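Long-range contacts in pseudoazurin (Methylobacterium extorquens, PDB 1PMY), which probably carries electrons in the periplasm as a small blue copper protein holding a single copper ion: residues 14-19 with 82-87; 39-44 with 77-82. One frame throughout, in Å; residues are numbered along the deposited sequence.

Interaction 1: 14-19 with 82-87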
loop_
_atom_site.group_PDB
_atom_site.type_symbol
_atom_site.label_atom_id
_atom_site.label_comp_id
_atom_site.label_asym_id
_atom_site.label_seq_id
_atom_site.Cartn_x
_atom_site.Cartn_y
_atom_site.Cartn_z
ATOM N N GLY A 14 -0.107 -9.283 -12.509
ATOM C CA GLY A 14 -0.597 -8.710 -13.739
ATOM C C GLY A 14 -0.259 -7.246 -13.971
ATOM O O GLY A 14 0.898 -6.800 -13.638
ATOM N N MET A 15 -1.127 -6.501 -14.611
ATOM C CA MET A 15 -0.931 -5.124 -14.967
ATOM C C MET A 15 -1.134 -4.159 -13.784
ATOM O O MET A 15 -2.059 -4.350 -12.992
ATOM C CB MET A 15 -1.722 -4.591 -16.137
ATOM C CG MET A 15 -1.899 -5.532 -17.285
ATOM S SD MET A 15 -0.337 -6.300 -17.770
ATOM C CE MET A 15 0.602 -4.917 -18.408
ATOM N N MET A 16 -0.284 -3.172 -13.707
ATOM C CA MET A 16 -0.360 -2.074 -12.710
ATOM C C MET A 16 -0.282 -2.619 -11.286
ATOM O O MET A 16 -1.344 -2.703 -10.589
ATOM C CB MET A 16 -1.549 -1.202 -12.937
ATOM C CG MET A 16 -1.873 -0.841 -14.348
ATOM S SD MET A 16 -0.403 0.093 -14.950
ATOM C CE MET A 16 -0.949 0.455 -16.591
ATOM N N VAL A 17 0.891 -2.986 -10.853
ATOM C CA VAL A 17 1.177 -3.556 -9.570
ATOM C C VAL A 17 2.401 -2.921 -8.810
ATOM O O VAL A 17 3.257 -2.271 -9.405
ATOM C CB VAL A 17 1.435 -5.086 -9.675
ATOM C CG1 VAL A 17 0.323 -5.823 -10.433
ATOM C CG2 VAL A 17 2.754 -5.349 -10.380
ATOM N N PHE A 18 2.318 -3.098 -7.506
ATOM C CA PHE A 18 3.371 -2.731 -6.590
ATOM C C PHE A 18 4.061 -4.102 -6.367
ATOM O O PHE A 18 3.332 -5.092 -6.222
ATOM C CB PHE A 18 2.922 -2.123 -5.267
ATOM C CG PHE A 18 2.424 -0.717 -5.334
ATOM C CD1 PHE A 18 3.242 0.415 -5.363
ATOM C CD2 PHE A 18 1.034 -0.539 -5.210
ATOM C CE1 PHE A 18 2.666 1.705 -5.353
ATOM C CE2 PHE A 18 0.471 0.744 -5.243
ATOM C CZ PHE A 18 1.248 1.863 -5.354
ATOM N N ASP A 19 5.381 -4.039 -6.256
ATOM C CA ASP A 19 6.043 -5.393 -5.974
ATOM C C ASP A 19 7.119 -5.124 -4.920
ATOM O O ASP A 19 8.098 -4.430 -5.307
ATOM C CB ASP A 19 6.646 -5.917 -7.289
ATOM C CG ASP A 19 7.348 -7.271 -7.078
ATOM O OD1 ASP A 19 7.111 -7.921 -6.037
ATOM O OD2 ASP A 19 8.074 -7.714 -7.987
ATOM N N TYR A 82 -5.961 3.165 -9.628
ATOM C CA TYR A 82 -6.771 2.483 -8.566
ATOM C C TYR A 82 -7.863 1.577 -9.142
ATOM O O TYR A 82 -7.947 0.420 -8.709
ATOM C CB TYR A 82 -7.253 3.598 -7.615
ATOM C CG TYR A 82 -8.255 3.056 -6.594
ATOM C CD1 TYR A 82 -7.966 2.105 -5.635
ATOM C CD2 TYR A 82 -9.602 3.425 -6.773
ATOM C CE1 TYR A 82 -8.951 1.625 -4.746
ATOM C CE2 TYR A 82 -10.614 2.893 -5.948
ATOM C CZ TYR A 82 -10.273 2.095 -4.881
ATOM O OH TYR A 82 -11.306 1.516 -4.166
ATOM N N MET A 83 -8.550 2.034 -10.176
ATOM C CA MET A 83 -9.631 1.309 -10.844
ATOM C C MET A 83 -9.103 0.026 -11.497
ATOM O O MET A 83 -9.776 -0.974 -11.699
ATOM C CB MET A 83 -10.368 2.189 -11.872
ATOM C CG MET A 83 -11.337 3.141 -11.299
ATOM S SD MET A 83 -12.628 2.356 -10.348
ATOM C CE MET A 83 -13.537 1.275 -11.451
ATOM N N MET A 84 -7.800 0.022 -11.828
ATOM C CA MET A 84 -7.026 -1.064 -12.352
ATOM C C MET A 84 -6.401 -1.946 -11.268
ATOM O O MET A 84 -5.688 -2.861 -11.610
ATOM C CB MET A 84 -5.917 -0.537 -13.309
ATOM C CG MET A 84 -6.625 -0.180 -14.631
ATOM S SD MET A 84 -5.285 0.428 -15.758
ATOM C CE MET A 84 -4.714 -1.243 -16.339
ATOM N N GLY A 85 -6.731 -1.757 -9.999
ATOM C CA GLY A 85 -6.270 -2.598 -8.924
ATOM C C GLY A 85 -4.845 -2.349 -8.448
ATOM O O GLY A 85 -4.320 -3.271 -7.768
ATOM N N MET A 86 -4.288 -1.164 -8.708
ATOM C CA MET A 86 -2.861 -0.987 -8.204
ATOM C C MET A 86 -2.907 -0.509 -6.758
ATOM O O MET A 86 -3.123 0.698 -6.491
ATOM C CB MET A 86 -2.163 0.059 -9.103
ATOM C CG MET A 86 -0.647 -0.123 -8.839
ATOM S SD MET A 86 0.276 0.736 -10.197
ATOM C CE MET A 86 1.889 0.841 -9.358
ATOM N N VAL A 87 -2.783 -1.418 -5.832
ATOM C CA VAL A 87 -2.867 -1.256 -4.388
ATOM C C VAL A 87 -1.794 -2.045 -3.655
ATOM O O VAL A 87 -1.326 -3.061 -4.207
ATOM C CB VAL A 87 -4.322 -1.621 -3.885
ATOM C CG1 VAL A 87 -5.324 -0.599 -4.401
ATOM C CG2 VAL A 87 -4.694 -3.044 -4.337
HETATM O O HOH W 1 -0.426 -4.042 -6.584
#
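Met86 sets its CG anti to the backbone N (chi1 -163°) and stays extended beyond it, a shape that carries the thioether past the Met16 backbone and its methyl over the ring of Phe18. This is the methionine side of a cupredoxin copper site, with Met86 SD turned to the copper ion, and the packing along its length is consistent with a restrained ligand. The Phe18 ring takes Met86 CE almost squarely over its centre, in a CH-pi contact 4.1 Å from the centroid and only 6° off the ring normal. The sulfur stands farther off above the same face, which makes the pair a Met-aromatic contact. Nearer the start of the ligand's side chain, Met86 CG comes within 3.2 Å of Met16 O, a carbonyl that accepts a hydrogen bond from Arg114 of helix 109-120. Met16 covers the sulfur with its CB, 3.8 Å from Met86 SD. Its side chain then bends at chi2 (-62°), bringing CG to the methyl of Met84 in a tight contact, Met16 CG to Met84 CE 3.5 Å, while its sulfur packs on the metal ligand His40. Met84, on the exposed margin, belongs to a type I turn closed by Gly85 N donating to Tyr82 O; Gly85 ends the turn with phi positive, a conformation that suits a residue without a side chain, and the turn leads directly into Met86. The two chains run in nearly the same direction where they touch, yet no direct hydrogen bond joins them. Instead, close to the start of the parallel strands 17-25 and 87-92, a water bridges them, accepting from Phe18 N at 3.0 Å and donating to Val87 O at 2.7 Å.

Interaction 2: 39-44 with 77-82. With CU (copper (II) ion), chain B.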
loop_
_atom_site.group_PDB
_atom_site.type_symbol
_atom_site.label_atom_id
_atom_site.label_comp_id
_atom_site.label_asym_id
_atom_site.label_seq_id
_atom_site.Cartn_x
_atom_site.Cartn_y
_atom_site.Cartn_z
ATOM N N GLY A 39 4.711 7.082 -14.386
ATOM C CA GLY A 39 3.240 7.239 -14.365
ATOM C C GLY A 39 2.563 6.611 -13.130
ATOM O O GLY A 39 1.347 6.435 -13.233
ATOM N N HIS A 40 3.287 6.283 -12.125
ATOM C CA HIS A 40 2.698 5.718 -10.882
ATOM C C HIS A 40 2.908 6.649 -9.711
ATOM O O HIS A 40 3.879 7.429 -9.734
ATOM C CB HIS A 40 3.183 4.303 -10.647
ATOM C CG HIS A 40 2.965 3.344 -11.745
ATOM N ND1 HIS A 40 1.823 2.752 -12.218
ATOM C CD2 HIS A 40 3.965 2.848 -12.581
ATOM C CE1 HIS A 40 2.065 1.954 -13.213
ATOM N NE2 HIS A 40 3.355 1.979 -13.429
ATOM N N ASN A 41 2.017 6.547 -8.712
ATOM C CA ASN A 41 2.256 7.298 -7.437
ATOM C C ASN A 41 1.793 6.342 -6.307
ATOM O O ASN A 41 1.311 5.235 -6.562
ATOM C CB ASN A 41 1.744 8.679 -7.319
ATOM C CG ASN A 41 0.225 8.776 -7.076
ATOM O OD1 ASN A 41 -0.421 7.721 -7.319
ATOM N ND2 ASN A 41 -0.093 9.879 -6.422
ATOM N N VAL A 42 1.778 6.950 -5.130
ATOM C CA VAL A 42 1.302 6.291 -3.911
ATOM C C VAL A 42 0.412 7.311 -3.141
ATOM O O VAL A 42 0.746 8.512 -2.961
ATOM C CB VAL A 42 2.549 5.918 -3.014
ATOM C CG1 VAL A 42 1.985 5.060 -1.847
ATOM C CG2 VAL A 42 3.468 4.942 -3.810
ATOM N N GLU A 43 -0.733 6.785 -2.754
ATOM C CA GLU A 43 -1.672 7.679 -1.994
ATOM C C GLU A 43 -2.419 6.831 -1.009
ATOM O O GLU A 43 -2.830 5.657 -1.292
ATOM C CB GLU A 43 -2.637 8.444 -2.907
ATOM C CG GLU A 43 -3.650 9.340 -2.199
ATOM C CD GLU A 43 -4.496 10.236 -3.056
ATOM O OE1 GLU A 43 -4.245 10.211 -4.254
ATOM O OE2 GLU A 43 -5.339 10.990 -2.563
ATOM N N THR A 44 -2.611 7.430 0.146
ATOM C CA THR A 44 -3.403 6.708 1.204
ATOM C C THR A 44 -4.824 6.375 0.622
ATOM O O THR A 44 -5.379 7.226 -0.128
ATOM C CB THR A 44 -3.640 7.773 2.360
ATOM O OG1 THR A 44 -2.320 8.099 2.880
ATOM C CG2 THR A 44 -4.616 7.329 3.473
ATOM N N LYS A 77 -2.962 3.159 -2.589
ATOM C CA LYS A 77 -3.324 3.013 -4.010
ATOM C C LYS A 77 -2.288 3.846 -4.806
ATOM O O LYS A 77 -1.574 4.717 -4.350
ATOM C CB LYS A 77 -4.742 3.659 -4.224
ATOM C CG LYS A 77 -4.917 5.142 -4.043
ATOM C CD LYS A 77 -6.375 5.540 -4.444
ATOM C CE LYS A 77 -6.564 7.005 -4.091
ATOM N NZ LYS A 77 -7.977 7.339 -4.576
ATOM N N CYS A 78 -2.314 3.496 -6.105
ATOM C CA CYS A 78 -1.686 4.304 -7.148
ATOM C C CYS A 78 -2.886 5.137 -7.663
ATOM O O CYS A 78 -3.864 4.484 -8.125
ATOM C CB CYS A 78 -1.013 3.450 -8.223
ATOM S SG CYS A 78 -0.744 4.473 -9.671
ATOM N N ALA A 79 -2.915 6.445 -7.443
ATOM C CA ALA A 79 -4.090 7.222 -7.890
ATOM C C ALA A 79 -4.585 7.022 -9.250
ATOM O O ALA A 79 -5.781 6.589 -9.412
ATOM C CB ALA A 79 -4.217 8.579 -7.283
ATOM N N PRO A 80 -3.779 7.204 -10.304
ATOM C CA PRO A 80 -4.224 7.031 -11.684
ATOM C C PRO A 80 -4.607 5.559 -11.975
ATOM O O PRO A 80 -5.511 5.436 -12.854
ATOM C CB PRO A 80 -2.990 7.353 -12.522
ATOM C CG PRO A 80 -1.851 7.463 -11.594
ATOM C CD PRO A 80 -2.372 7.754 -10.159
ATOM N N HIS A 81 -4.064 4.554 -11.244
ATOM C CA HIS A 81 -4.452 3.169 -11.559
ATOM C C HIS A 81 -5.245 2.450 -10.495
ATOM O O HIS A 81 -5.174 1.202 -10.377
ATOM C CB HIS A 81 -3.187 2.265 -11.941
ATOM C CG HIS A 81 -2.375 2.957 -12.969
ATOM N ND1 HIS A 81 -1.022 3.254 -12.803
ATOM C CD2 HIS A 81 -2.747 3.386 -14.207
ATOM C CE1 HIS A 81 -0.617 3.859 -13.953
ATOM N NE2 HIS A 81 -1.590 3.915 -14.792
ATOM N N TYR A 82 -5.961 3.165 -9.628
ATOM C CA TYR A 82 -6.771 2.483 -8.566
ATOM C C TYR A 82 -7.863 1.577 -9.142
ATOM O O TYR A 82 -7.947 0.420 -8.709
ATOM C CB TYR A 82 -7.253 3.598 -7.615
ATOM C CG TYR A 82 -8.255 3.056 -6.594
ATOM C CD1 TYR A 82 -7.966 2.105 -5.635
ATOM C CD2 TYR A 82 -9.602 3.425 -6.773
ATOM C CE1 TYR A 82 -8.951 1.625 -4.746
ATOM C CE2 TYR A 82 -10.614 2.893 -5.948
ATOM C CZ TYR A 82 -10.273 2.095 -4.881
ATOM O OH TYR A 82 -11.306 1.516 -4.166
HETATM CU CU CU B . 0.090 3.197 -11.180
HETATM O O HOH W 2 -7.454 9.944 -5.001
#
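His40, Cys78 and His81 meet at the copper ion, the two imidazoles through ND1 and the cysteine through SG, with bonds of 2.1 Å for His40 ND1 and Cys78 SG. His81 ND1 and His40 ND1 come within 2.9 Å of each other because both bind the metal; the rings meet rim to rim, their planes 62° apart. With Met86 as fourth ligand, this is the type 1 site of the cupredoxins. Asn41 contributes twice to the second shell. Its backbone N donates to Cys78 SG over 3.6 Å in a nearly straight bond (167°), and His81 N adds a weak bond to the same thiolate; such donors would be expected to draw charge from the sulfur. The Asn41 side chain turns at chi1 76°, between its own N and carbonyl carbon, and offers OD1 in the carbonyl plane to Ala79 N at 2.8 Å, while ND2 reaches Thr58 O. With an alanine here, Ala79 N and Thr58 O would both lose their side-chain partner, and the two ligand-bearing loops would probably be freer to shift against each other. Asn41 O, buried without a conventional donor, meets the CA-H of Cys78 instead. Farther out, Glu43 and Lys77 form an antiparallel hydrogen-bonded pair: Glu43 N donates to Lys77 O at 2.7 Å and Lys77 N to Glu43 O at 2.8 Å. Their side chains lie alongside each other without a salt bridge; Lys77 NZ donates to a water that reaches Glu43 OE1 weakly, while Glu43 OE2 bonds to Tyr55. This pair joins strand 43-44, at the edge of the sheet within this chain, to strand 72-77, and Val42 beside it packs on Phe76, on Phe18 of strand 17-25 and on Met7 of strand 2-8.

Along the chain the segments come in the order 14-19, 39-44, 77-82 and 82-87, so interaction 2 is enclosed within the sequence span of interaction 1. Their centres are about 9 Å apart, and both reach the same sheet: interaction 2 ties 43-44 to 72-77, interaction 1 brings the start of 17-25 beside that of 87-92. The loop between strands 72-77 and 87-92 serves both, with Tyr82 shared, and carries three of the four ligands. Probable backbone hydrogen bonds, Met86 O to Cys78 N (2.9 Å) and Met86 N to His81 O (3.0 Å), fold it back on itself. The copper ion thus sits where the two contacts meet, consistent with ligands positioned by both together.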